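Side-chain contacts in uncharacterized protein (Klebsiella pneumoniae, PDB 2A2L), which is of unknown function but belongs to the HbpS-like family, named after a haem-degrading protein, and is found here as an assembly of eight copies: residues A[15-20]-A[46-51]; A[22-27]-A[33-38]; A[91-94]-A[100-103]; A[118-123]-A[135-140]. One frame throughout, in Å; residues are numbered along the deposited sequence.

In the fold
Contacts 1, 2 and 4 pack helices onto one face of the antiparallel sheet, and their centres lie about 10 Å from one another. Contacts 1 and 2 share helix 14-30 and use the adjoining strands 46-51 and 36-41; contact 4 sets helix 127-143 on strand 116-123, the next strand over. All three are apolar, without a hydrogen bond across them. Contact 4 lies deepest, about 6 Å from the centre of the chain, whereas contact 1 borders a second subunit. Contact 3 stands apart, its centre 20 to 25 Å from the others, in a loop buried against other subunits. There two waters link the backbones beside the apolar side chains.

Contact 1 (A[15-20]-A[46-51]); sequences AAAQQM and TLLIQR
Ala17, on the sheet-facing side of helix 14-30, points its methyl at Leu48 of the strand 46-51. The apolar part is small, and Leu48 meets two successive helix residues with different parts of its side chain: its CB stands 4.3 Å from Ala17 CB, and its branch CD1 comes alongside the aliphatic stem of Gln18, 4.2 Å from CG of that residue. Leu48 CG lies opposite the backbone N (chi1 -166°), and this carries CD1 out along the helix flank as far as Gln18. Leu47 also points toward the helix, bringing CD1 to 4.5 Å from Ala17 CB. With only a methyl on the helix side, the two backbones come near, Ala17 CA and Leu48 CA being 6.7 Å apart.

Polar groups form no hydrogen bond between the segments. The amide of Gln18 is turned to the neighbouring molecule instead, where its NE2 is bonded to Glu25 OE1 and Gln50 OE1 of the second subunit. The stem of Gln18 therefore packs inside its own chain while its end serves the interface.

Backbone pairing explains why two consecutive leucines face the helix. Leu47 and Leu48 both pair with Val39 of strand 36-41, forming a classic beta bulge. The whole is a helix laid over the outermost strand of this chain's antiparallel sheet, which runs on into the second subunit, with a strand of which Leu48, Ile49 and Gln50 pair antiparallel.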
loop_
_atom_site.group_PDB
_atom_site.type_symbol
_atom_site.label_atom_id
_atom_site.label_comp_id
_atom_site.label_asym_id
_atom_site.label_seq_id
_atom_site.Cartn_x
_atom_site.Cartn_y
_atom_site.Cartn_z
ATOM N N ALA A 15 -10.772 -29.930 6.724
ATOM C CA ALA A 15 -11.325 -30.870 7.689
ATOM C C ALA A 15 -10.734 -30.655 9.079
ATOM O O ALA A 15 -11.460 -30.333 10.018
ATOM C CB ALA A 15 -11.077 -32.294 7.218
ATOM N N ALA A 16 -9.413 -30.818 9.179
ATOM C CA ALA A 16 -8.635 -30.644 10.414
ATOM C C ALA A 16 -8.717 -29.233 11.003
ATOM O O ALA A 16 -8.888 -29.072 12.210
ATOM C CB ALA A 16 -7.188 -31.005 10.155
ATOM N N ALA A 17 -8.592 -28.224 10.140
ATOM C CA ALA A 17 -8.831 -26.819 10.498
ATOM C C ALA A 17 -10.165 -26.643 11.187
ATOM O O ALA A 17 -10.250 -25.993 12.229
ATOM C CB ALA A 17 -8.754 -25.925 9.264
ATOM N N GLN A 18 -11.209 -27.220 10.602
ATOM C CA GLN A 18 -12.565 -27.051 11.106
ATOM C C GLN A 18 -12.734 -27.613 12.509
ATOM O O GLN A 18 -13.414 -27.022 13.340
ATOM C CB GLN A 18 -13.549 -27.721 10.172
ATOM C CG GLN A 18 -14.064 -26.816 9.108
ATOM C CD GLN A 18 -14.728 -27.598 8.009
ATOM O OE1 GLN A 18 -14.526 -28.804 7.885
ATOM N NE2 GLN A 18 -15.521 -26.921 7.198
ATOM N N GLN A 19 -12.092 -28.747 12.757
ATOM C CA GLN A 19 -12.165 -29.427 14.030
ATOM C C GLN A 19 -11.433 -28.668 15.129
ATOM O O GLN A 19 -11.980 -28.495 16.216
ATOM C CB GLN A 19 -11.624 -30.852 13.902
ATOM C CG GLN A 19 -12.402 -31.734 12.928
ATOM C CD GLN A 19 -13.914 -31.816 13.223
ATOM O OE1 GLN A 19 -14.345 -32.344 14.259
ATOM N NE2 GLN A 19 -14.718 -31.296 12.300
ATOM N N MET A 20 -10.211 -28.204 14.847
ATOM C CA MET A 20 -9.469 -27.324 15.784
ATOM C C MET A 20 -10.131 -25.975 16.055
ATOM O O MET A 20 -9.889 -25.361 17.089
ATOM C CB MET A 20 -8.039 -27.074 15.329
ATOM C CG MET A 20 -7.319 -28.258 14.712
ATOM S SD MET A 20 -5.953 -27.671 13.683
ATOM C CE MET A 20 -4.717 -27.738 14.875
ATOM N N THR A 46 -4.367 -19.150 3.503
ATOM C CA THR A 46 -5.495 -19.106 4.374
ATOM C C THR A 46 -6.391 -20.299 4.082
ATOM O O THR A 46 -6.839 -20.474 2.954
ATOM C CB THR A 46 -6.275 -17.813 4.145
ATOM O OG1 THR A 46 -5.359 -16.725 4.048
ATOM C CG2 THR A 46 -7.237 -17.549 5.265
ATOM N N LEU A 47 -6.612 -21.137 5.089
ATOM C CA LEU A 47 -7.655 -22.157 5.016
ATOM C C LEU A 47 -8.865 -21.618 5.745
ATOM O O LEU A 47 -9.939 -21.541 5.178
ATOM C CB LEU A 47 -7.202 -23.465 5.683
ATOM C CG LEU A 47 -6.194 -24.361 4.975
ATOM C CD1 LEU A 47 -5.758 -25.515 5.893
ATOM C CD2 LEU A 47 -6.784 -24.894 3.692
ATOM N N LEU A 48 -8.682 -21.234 7.004
ATOM C CA LEU A 48 -9.789 -20.794 7.844
ATOM C C LEU A 48 -9.439 -19.520 8.614
ATOM O O LEU A 48 -8.321 -19.382 9.111
ATOM C CB LEU A 48 -10.164 -21.890 8.830
ATOM C CG LEU A 48 -11.499 -21.738 9.558
ATOM C CD1 LEU A 48 -12.191 -23.083 9.557
ATOM C CD2 LEU A 48 -11.274 -21.272 10.986
ATOM N N ILE A 49 -10.412 -18.607 8.704
ATOM C CA ILE A 49 -10.438 -17.554 9.736
ATOM C C ILE A 49 -11.802 -17.498 10.410
ATOM O O ILE A 49 -12.802 -17.365 9.731
ATOM C CB ILE A 49 -10.177 -16.170 9.134
ATOM C CG1 ILE A 49 -8.776 -16.093 8.556
ATOM C CG2 ILE A 49 -10.451 -15.054 10.157
ATOM C CD1 ILE A 49 -8.527 -14.815 7.731
ATOM N N GLN A 50 -11.836 -17.570 11.736
ATOM C CA GLN A 50 -13.088 -17.601 12.479
ATOM C C GLN A 50 -13.108 -16.687 13.702
ATOM O O GLN A 50 -12.316 -16.867 14.633
ATOM C CB GLN A 50 -13.372 -19.024 12.931
ATOM C CG GLN A 50 -14.620 -19.152 13.737
ATOM C CD GLN A 50 -14.979 -20.574 14.010
ATOM O OE1 GLN A 50 -15.462 -21.269 13.118
ATOM N NE2 GLN A 50 -14.742 -21.029 15.244
ATOM N N ARG A 51 -14.023 -15.720 13.690
ATOM C CA ARG A 51 -14.083 -14.692 14.723
ATOM C C ARG A 51 -15.316 -14.821 15.634
ATOM O O ARG A 51 -16.457 -14.705 15.189
ATOM C CB ARG A 51 -13.969 -13.276 14.143
ATOM C CG ARG A 51 -14.053 -12.197 15.228
ATOM C CD ARG A 51 -13.786 -10.781 14.728
ATOM N NE ARG A 51 -14.984 -10.147 14.159
ATOM C CZ ARG A 51 -15.982 -9.617 14.868
ATOM N NH1 ARG A 51 -15.960 -9.633 16.198
ATOM N NH2 ARG A 51 -17.012 -9.061 14.242
#

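Contact 2 (A[22-27]-A[33-38]); sequences AAVEKK and VAVVFS
Val24 sets its two methyls against two residues of the returning chain, Val35 and Phe37, and makes the whole of the tight part of this contact. Its CG2 sits over one face of the Phe37 ring as a CH-pi contact, 4.2 Å from the ring centroid and 22° off the ring normal. The methyl is shifted toward the rim, so its closest ring atom is Phe37 CE1, at 3.9 Å. The other branch touches both partners: Val24 CG1 is 4.1 Å from Val35 CG2, the side chains crossing at about a right angle, and 4.2 Å from Phe37 CB. With CG1 anti to the backbone N of Val24 (chi1 165°), the valine straddles its partners, one methyl on the ring face, the other on Val35 and the CB of Phe37.

The other side is looser. Ala22 and Lys26 lie on the exposed side of the helix and reach nothing on 33-38. Glu25 and Lys27 have polar partners elsewhere: Glu25 turns to the second subunit, and Lys27 NZ forms a salt bridge with Glu30. Val33 and Ala34, ahead of the strand, make no contact with 22-27.

The arrangement is that of a helix joined by a short loop (31-35) to a strand that runs back beneath it, an alpha-beta unit with its apolar side on the sheet.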
loop_
_atom_site.group_PDB
_atom_site.type_symbol
_atom_site.label_atom_id
_atom_site.label_comp_id
_atom_site.label_asym_id
_atom_site.label_seq_id
_atom_site.Cartn_x
_atom_site.Cartn_y
_atom_site.Cartn_z
ATOM N N ALA A 22 -13.269 -25.822 16.657
ATOM C CA ALA A 22 -14.317 -26.097 17.620
ATOM C C ALA A 22 -13.707 -26.304 18.989
ATOM O O ALA A 22 -14.301 -25.927 20.004
ATOM C CB ALA A 22 -15.142 -27.305 17.209
ATOM N N ALA A 23 -12.520 -26.899 19.006
ATOM C CA ALA A 23 -11.760 -27.101 20.227
ATOM C C ALA A 23 -11.502 -25.742 20.863
ATOM O O ALA A 23 -11.943 -25.479 21.985
ATOM C CB ALA A 23 -10.436 -27.799 19.915
ATOM N N VAL A 24 -10.809 -24.892 20.113
ATOM C CA VAL A 24 -10.503 -23.514 20.487
ATOM C C VAL A 24 -11.739 -22.755 20.963
ATOM O O VAL A 24 -11.698 -22.099 22.003
ATOM C CB VAL A 24 -9.805 -22.781 19.297
ATOM C CG1 VAL A 24 -9.793 -21.262 19.467
ATOM C CG2 VAL A 24 -8.398 -23.302 19.128
ATOM N N GLU A 25 -12.841 -22.881 20.224
ATOM C CA GLU A 25 -14.074 -22.185 20.554
ATOM C C GLU A 25 -14.665 -22.662 21.876
ATOM O O GLU A 25 -15.397 -21.936 22.558
ATOM C CB GLU A 25 -15.098 -22.361 19.430
ATOM C CG GLU A 25 -16.117 -21.226 19.313
ATOM C CD GLU A 25 -17.283 -21.541 18.373
ATOM O OE1 GLU A 25 -17.219 -22.535 17.611
ATOM O OE2 GLU A 25 -18.275 -20.773 18.406
ATOM N N LYS A 26 -14.345 -23.891 22.245
ATOM C CA LYS A 26 -14.928 -24.487 23.428
ATOM C C LYS A 26 -14.044 -24.183 24.614
ATOM O O LYS A 26 -14.532 -23.965 25.720
ATOM C CB LYS A 26 -15.035 -25.986 23.233
ATOM C CG LYS A 26 -16.174 -26.643 23.958
ATOM C CD LYS A 26 -15.962 -28.159 23.959
ATOM C CE LYS A 26 -15.937 -28.722 25.373
ATOM N NZ LYS A 26 -15.545 -30.160 25.389
ATOM N N LYS A 27 -12.740 -24.172 24.380
ATOM C CA LYS A 27 -11.791 -23.810 25.421
ATOM C C LYS A 27 -11.833 -22.321 25.747
ATOM O O LYS A 27 -11.769 -21.935 26.911
ATOM C CB LYS A 27 -10.373 -24.210 25.024
ATOM C CG LYS A 27 -9.322 -23.972 26.109
ATOM C CD LYS A 27 -9.416 -24.988 27.220
ATOM C CE LYS A 27 -8.704 -24.487 28.459
ATOM N NZ LYS A 27 -9.225 -25.174 29.681
ATOM N N VAL A 33 -13.256 -16.024 27.325
ATOM C CA VAL A 33 -12.615 -15.122 26.386
ATOM C C VAL A 33 -13.144 -15.330 24.953
ATOM O O VAL A 33 -13.487 -16.435 24.566
ATOM C CB VAL A 33 -11.034 -15.159 26.529
ATOM C CG1 VAL A 33 -10.416 -16.402 25.887
ATOM C CG2 VAL A 33 -10.387 -13.881 25.963
ATOM N N ALA A 34 -13.215 -14.257 24.175
ATOM C CA ALA A 34 -13.601 -14.328 22.769
ATOM C C ALA A 34 -12.410 -14.063 21.853
ATOM O O ALA A 34 -11.800 -12.994 21.899
ATOM C CB ALA A 34 -14.690 -13.341 22.485
ATOM N N VAL A 35 -12.087 -15.040 21.010
ATOM C CA VAL A 35 -10.923 -14.923 20.138
ATOM C C VAL A 35 -11.221 -15.068 18.649
ATOM O O VAL A 35 -12.219 -15.668 18.271
ATOM C CB VAL A 35 -9.795 -15.882 20.556
ATOM C CG1 VAL A 35 -9.368 -15.619 22.002
ATOM C CG2 VAL A 35 -10.194 -17.315 20.346
ATOM N N VAL A 36 -10.332 -14.530 17.807
ATOM C CA VAL A 36 -10.163 -15.033 16.431
ATOM C C VAL A 36 -9.232 -16.263 16.323
ATOM O O VAL A 36 -8.190 -16.307 16.963
ATOM C CB VAL A 36 -9.733 -13.912 15.491
ATOM C CG1 VAL A 36 -9.947 -14.288 14.004
ATOM C CG2 VAL A 36 -10.509 -12.651 15.838
ATOM N N PHE A 37 -9.619 -17.250 15.505
ATOM C CA PHE A 37 -8.775 -18.416 15.199
ATOM C C PHE A 37 -8.509 -18.467 13.713
ATOM O O PHE A 37 -9.425 -18.286 12.895
ATOM C CB PHE A 37 -9.459 -19.723 15.611
ATOM C CG PHE A 37 -8.622 -20.978 15.369
ATOM C CD1 PHE A 37 -7.365 -21.136 15.990
ATOM C CD2 PHE A 37 -9.111 -22.015 14.559
ATOM C CE1 PHE A 37 -6.582 -22.296 15.791
ATOM C CE2 PHE A 37 -8.352 -23.202 14.346
ATOM C CZ PHE A 37 -7.084 -23.346 14.969
ATOM N N SER A 38 -7.254 -18.714 13.361
ATOM C CA SER A 38 -6.891 -18.867 11.957
ATOM C C SER A 38 -6.048 -20.092 11.768
ATOM O O SER A 38 -5.374 -20.500 12.699
ATOM C CB SER A 38 -6.185 -17.639 11.439
ATOM O OG SER A 38 -6.972 -16.505 11.716
#

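Contact 3 (A[91-94]-A[100-103]); sequences YGLQ and RIII
Leu93 and Gln94 meet Ile101 and Ile103 within the long loop that joins helix 59-72 to strand 107-111, a buried loop that folds back on itself without regular strand pairing. Leu93 CD1 touches Ile101 CD1 at 3.9 Å, the two side chains crossing at about a right angle. Beside them the methylene of Gln94 receives the end of Ile103, Gln94 CB to Ile103 CD1 being 4.2 Å.

Two waters do the polar work. Water 1 accepts from Ile101 N at 3.1 Å and donates to Leu93 O. Water 2 donates both its hydrogens, to Gln94 O at 2.8 Å and to Ile101 O at 2.6 Å, and so joins two carbonyls that could not bond each other directly. The Gln94 chain bends back at chi2 (-98°), which brings OE1 to Gly92 N in a weak bond of 3.0 Å; its NE2 bonds to Val84 O.

Other chains close in around the loop: Leu93 lies on Ile62 of the fourth subunit, and Gln94 on Tyr91 of the fifth. Within the chain, Ile101 packs on Trp68 and Ser69 and Ile102 on Asn65 and Lys66, tying the loop to helix 59-72 before it leads on to strand 107-111.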
loop_
_atom_site.group_PDB
_atom_site.type_symbol
_atom_site.label_atom_id
_atom_site.label_comp_id
_atom_site.label_asym_id
_atom_site.label_seq_id
_atom_site.Cartn_x
_atom_site.Cartn_y
_atom_site.Cartn_z
ATOM N N TYR A 91 16.544 -7.270 15.418
ATOM C CA TYR A 91 15.813 -5.997 15.553
ATOM C C TYR A 91 15.462 -5.439 14.181
ATOM O O TYR A 91 16.341 -5.211 13.365
ATOM C CB TYR A 91 16.651 -4.944 16.306
ATOM C CG TYR A 91 15.947 -3.598 16.528
ATOM C CD1 TYR A 91 14.648 -3.540 17.081
ATOM C CD2 TYR A 91 16.580 -2.388 16.213
ATOM C CE1 TYR A 91 13.995 -2.316 17.288
ATOM C CE2 TYR A 91 15.939 -1.140 16.450
ATOM C CZ TYR A 91 14.645 -1.123 16.974
ATOM O OH TYR A 91 13.983 0.074 17.186
ATOM N N GLY A 92 14.172 -5.216 13.941
ATOM C CA GLY A 92 13.691 -4.726 12.649
ATOM C C GLY A 92 13.072 -5.797 11.761
ATOM O O GLY A 92 12.537 -5.494 10.705
ATOM N N LEU A 93 13.124 -7.054 12.196
ATOM C CA LEU A 93 12.391 -8.141 11.540
ATOM C C LEU A 93 10.894 -7.882 11.420
ATOM O O LEU A 93 10.227 -8.366 10.479
ATOM C CB LEU A 93 12.613 -9.429 12.309
ATOM C CG LEU A 93 12.073 -10.702 11.677
ATOM C CD1 LEU A 93 12.577 -10.846 10.250
ATOM C CD2 LEU A 93 12.452 -11.887 12.515
ATOM N N GLN A 94 10.376 -7.114 12.373
ATOM C CA GLN A 94 8.956 -6.847 12.503
ATOM C C GLN A 94 8.468 -5.831 11.447
ATOM O O GLN A 94 7.245 -5.615 11.288
ATOM C CB GLN A 94 8.673 -6.320 13.911
ATOM C CG GLN A 94 9.554 -5.126 14.313
ATOM C CD GLN A 94 10.739 -5.552 15.140
ATOM O OE1 GLN A 94 11.521 -6.408 14.715
ATOM N NE2 GLN A 94 10.871 -4.981 16.346
ATOM N N ARG A 100 3.860 -8.526 8.321
ATOM C CA ARG A 100 3.045 -9.724 8.569
ATOM C C ARG A 100 3.647 -10.565 9.666
ATOM O O ARG A 100 2.971 -11.458 10.195
ATOM C CB ARG A 100 2.909 -10.594 7.311
ATOM C CG ARG A 100 1.993 -10.032 6.241
ATOM C CD ARG A 100 1.604 -11.107 5.230
ATOM N NE ARG A 100 0.513 -11.927 5.739
ATOM C CZ ARG A 100 0.063 -13.028 5.146
ATOM N NH1 ARG A 100 0.619 -13.430 4.009
ATOM N NH2 ARG A 100 -0.943 -13.714 5.690
ATOM N N ILE A 101 4.922 -10.322 9.983
ATOM C CA ILE A 101 5.593 -11.129 11.007
ATOM C C ILE A 101 5.156 -10.722 12.413
ATOM O O ILE A 101 5.439 -9.613 12.858
ATOM C CB ILE A 101 7.138 -11.193 10.873
ATOM C CG1 ILE A 101 7.523 -11.957 9.604
ATOM C CG2 ILE A 101 7.740 -11.927 12.073
ATOM C CD1 ILE A 101 8.983 -11.838 9.232
ATOM N N ILE A 102 4.441 -11.613 13.092
ATOM C CA ILE A 102 4.001 -11.324 14.451
ATOM C C ILE A 102 5.006 -11.814 15.461
ATOM O O ILE A 102 5.644 -12.841 15.249
ATOM C CB ILE A 102 2.589 -11.845 14.754
ATOM C CG1 ILE A 102 1.611 -11.433 13.645
ATOM C CG2 ILE A 102 2.091 -11.276 16.077
ATOM C CD1 ILE A 102 1.442 -9.937 13.544
ATOM N N ILE A 103 5.187 -11.050 16.538
ATOM C CA ILE A 103 6.360 -11.212 17.398
ATOM C C ILE A 103 5.952 -11.377 18.853
ATOM O O ILE A 103 6.775 -11.259 19.755
ATOM C CB ILE A 103 7.370 -10.022 17.260
ATOM C CG1 ILE A 103 6.668 -8.678 17.483
ATOM C CG2 ILE A 103 8.079 -10.085 15.919
ATOM C CD1 ILE A 103 7.587 -7.534 17.766
HETATM O O HOH W 1 7.096 -8.048 9.928
HETATM O O HOH W 2 5.188 -6.988 12.686
#

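Contact 4 (A[118-123]-A[135-140]); sequences GAVGVS and QCALDC
Val120 and Leu138 make the closest approach, with a single leucine methyl fitted against both branches of the valine. Leu138 CD2 is 3.9 Å from Val120 CG2 and 4.2 Å from Val120 CG1. Ala137 adds a looser touch, its CB 4.5 Å from Val120 CG1. Leu138 leaves the helix at its flank rather than straight at the sheet; with CG anti to the carbonyl carbon (chi1 -56°), its branched end turns toward the strand, where CD2 meets the valine.

A second apolar shell positions these three. Val110 lies against both Val120 and Leu138, with Leu108 adding to the leucine. Phe37 packs on Val120 and Ala137, while Met20 comes to Val120 from helix 14-30. The backbone of the strand is held from two neighbours: Ala119 and Gly121 bond with Val40 and Ser38, and Gly118 and Val120 with Val110 and Leu108.

Strand 116-123 thus runs inside the sheet, between 36-41 and 107-111. Helix 127-143 lies over one face next to helix 14-30, whose Val24 and Ala23 meet Ala137 and Cys140, and Ala119 turns the other way, to Ala70 and Cys71 of helix 59-72 on the opposite face.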
loop_
_atom_site.group_PDB
_atom_site.type_symbol
_atom_site.label_atom_id
_atom_site.label_comp_id
_atom_site.label_asym_id
_atom_site.label_seq_id
_atom_site.Cartn_x
_atom_site.Cartn_y
_atom_site.Cartn_z
ATOM N N GLY A 118 1.588 -26.562 7.927
ATOM C CA GLY A 118 0.668 -25.458 8.128
ATOM C C GLY A 118 0.960 -24.786 9.446
ATOM O O GLY A 118 1.989 -25.064 10.066
ATOM N N ALA A 119 0.060 -23.898 9.866
ATOM C CA ALA A 119 0.134 -23.282 11.184
ATOM C C ALA A 119 -1.199 -22.727 11.651
ATOM O O ALA A 119 -2.126 -22.555 10.855
ATOM C CB ALA A 119 1.149 -22.184 11.181
ATOM N N VAL A 120 -1.280 -22.448 12.950
ATOM C CA VAL A 120 -2.464 -21.850 13.553
ATOM C C VAL A 120 -2.097 -20.508 14.181
ATOM O O VAL A 120 -0.928 -20.214 14.402
ATOM C CB VAL A 120 -3.139 -22.802 14.622
ATOM C CG1 VAL A 120 -3.450 -24.189 14.033
ATOM C CG2 VAL A 120 -2.255 -22.954 15.881
ATOM N N GLY A 121 -3.114 -19.703 14.446
ATOM C CA GLY A 121 -2.962 -18.380 15.042
ATOM C C GLY A 121 -4.213 -18.038 15.845
ATOM O O GLY A 121 -5.332 -18.242 15.376
ATOM N N VAL A 122 -4.023 -17.551 17.071
ATOM C CA VAL A 122 -5.133 -17.116 17.940
ATOM C C VAL A 122 -4.858 -15.683 18.393
ATOM O O VAL A 122 -3.721 -15.323 18.695
ATOM C CB VAL A 122 -5.288 -18.052 19.180
ATOM C CG1 VAL A 122 -6.294 -17.496 20.189
ATOM C CG2 VAL A 122 -5.751 -19.424 18.757
ATOM N N SER A 123 -5.887 -14.854 18.418
ATOM C CA SER A 123 -5.716 -13.483 18.875
ATOM C C SER A 123 -6.970 -13.023 19.574
ATOM O O SER A 123 -8.055 -13.483 19.246
ATOM C CB SER A 123 -5.383 -12.558 17.710
ATOM O OG SER A 123 -5.122 -11.245 18.163
ATOM N N GLN A 135 -1.980 -24.019 21.391
ATOM C CA GLN A 135 -1.559 -25.388 21.744
ATOM C C GLN A 135 -2.753 -26.337 21.851
ATOM O O GLN A 135 -2.694 -27.465 21.413
ATOM C CB GLN A 135 -0.758 -25.402 23.052
ATOM C CG GLN A 135 0.046 -26.694 23.310
ATOM C CD GLN A 135 1.072 -27.041 22.204
ATOM O OE1 GLN A 135 1.081 -28.160 21.663
ATOM N NE2 GLN A 135 1.943 -26.085 21.883
ATOM N N CYS A 136 -3.830 -25.833 22.435
ATOM C CA CYS A 136 -5.123 -26.472 22.492
ATOM C C CYS A 136 -5.606 -26.961 21.129
ATOM O O CYS A 136 -6.104 -28.064 21.024
ATOM C CB CYS A 136 -6.096 -25.458 23.089
ATOM S SG CYS A 136 -7.871 -25.768 22.932
ATOM N N ALA A 137 -5.454 -26.137 20.095
ATOM C CA ALA A 137 -5.722 -26.544 18.711
ATOM C C ALA A 137 -4.809 -27.689 18.247
ATOM O O ALA A 137 -5.282 -28.661 17.657
ATOM C CB ALA A 137 -5.594 -25.354 17.769
ATOM N N LEU A 138 -3.511 -27.572 18.517
ATOM C CA LEU A 138 -2.533 -28.604 18.170
ATOM C C LEU A 138 -2.860 -29.937 18.856
ATOM O O LEU A 138 -2.863 -30.986 18.225
ATOM C CB LEU A 138 -1.115 -28.135 18.528
ATOM C CG LEU A 138 -0.606 -26.810 17.926
ATOM C CD1 LEU A 138 0.885 -26.797 17.911
ATOM C CD2 LEU A 138 -1.093 -26.579 16.512
ATOM N N ASP A 139 -3.178 -29.874 20.141
ATOM C CA ASP A 139 -3.585 -31.039 20.916
ATOM C C ASP A 139 -4.842 -31.725 20.373
ATOM O O ASP A 139 -4.990 -32.953 20.507
ATOM C CB ASP A 139 -3.823 -30.634 22.372
ATOM C CG ASP A 139 -2.562 -30.651 23.192
ATOM O OD1 ASP A 139 -1.567 -31.250 22.731
ATOM O OD2 ASP A 139 -2.569 -30.075 24.306
ATOM N N CYS A 140 -5.748 -30.935 19.792
ATOM C CA CYS A 140 -6.908 -31.479 19.083
ATOM C C CYS A 140 -6.428 -32.178 17.811
ATOM O O CYS A 140 -6.816 -33.324 17.534
ATOM C CB CYS A 140 -7.928 -30.366 18.774
ATOM S SG CYS A 140 -9.213 -30.697 17.493
#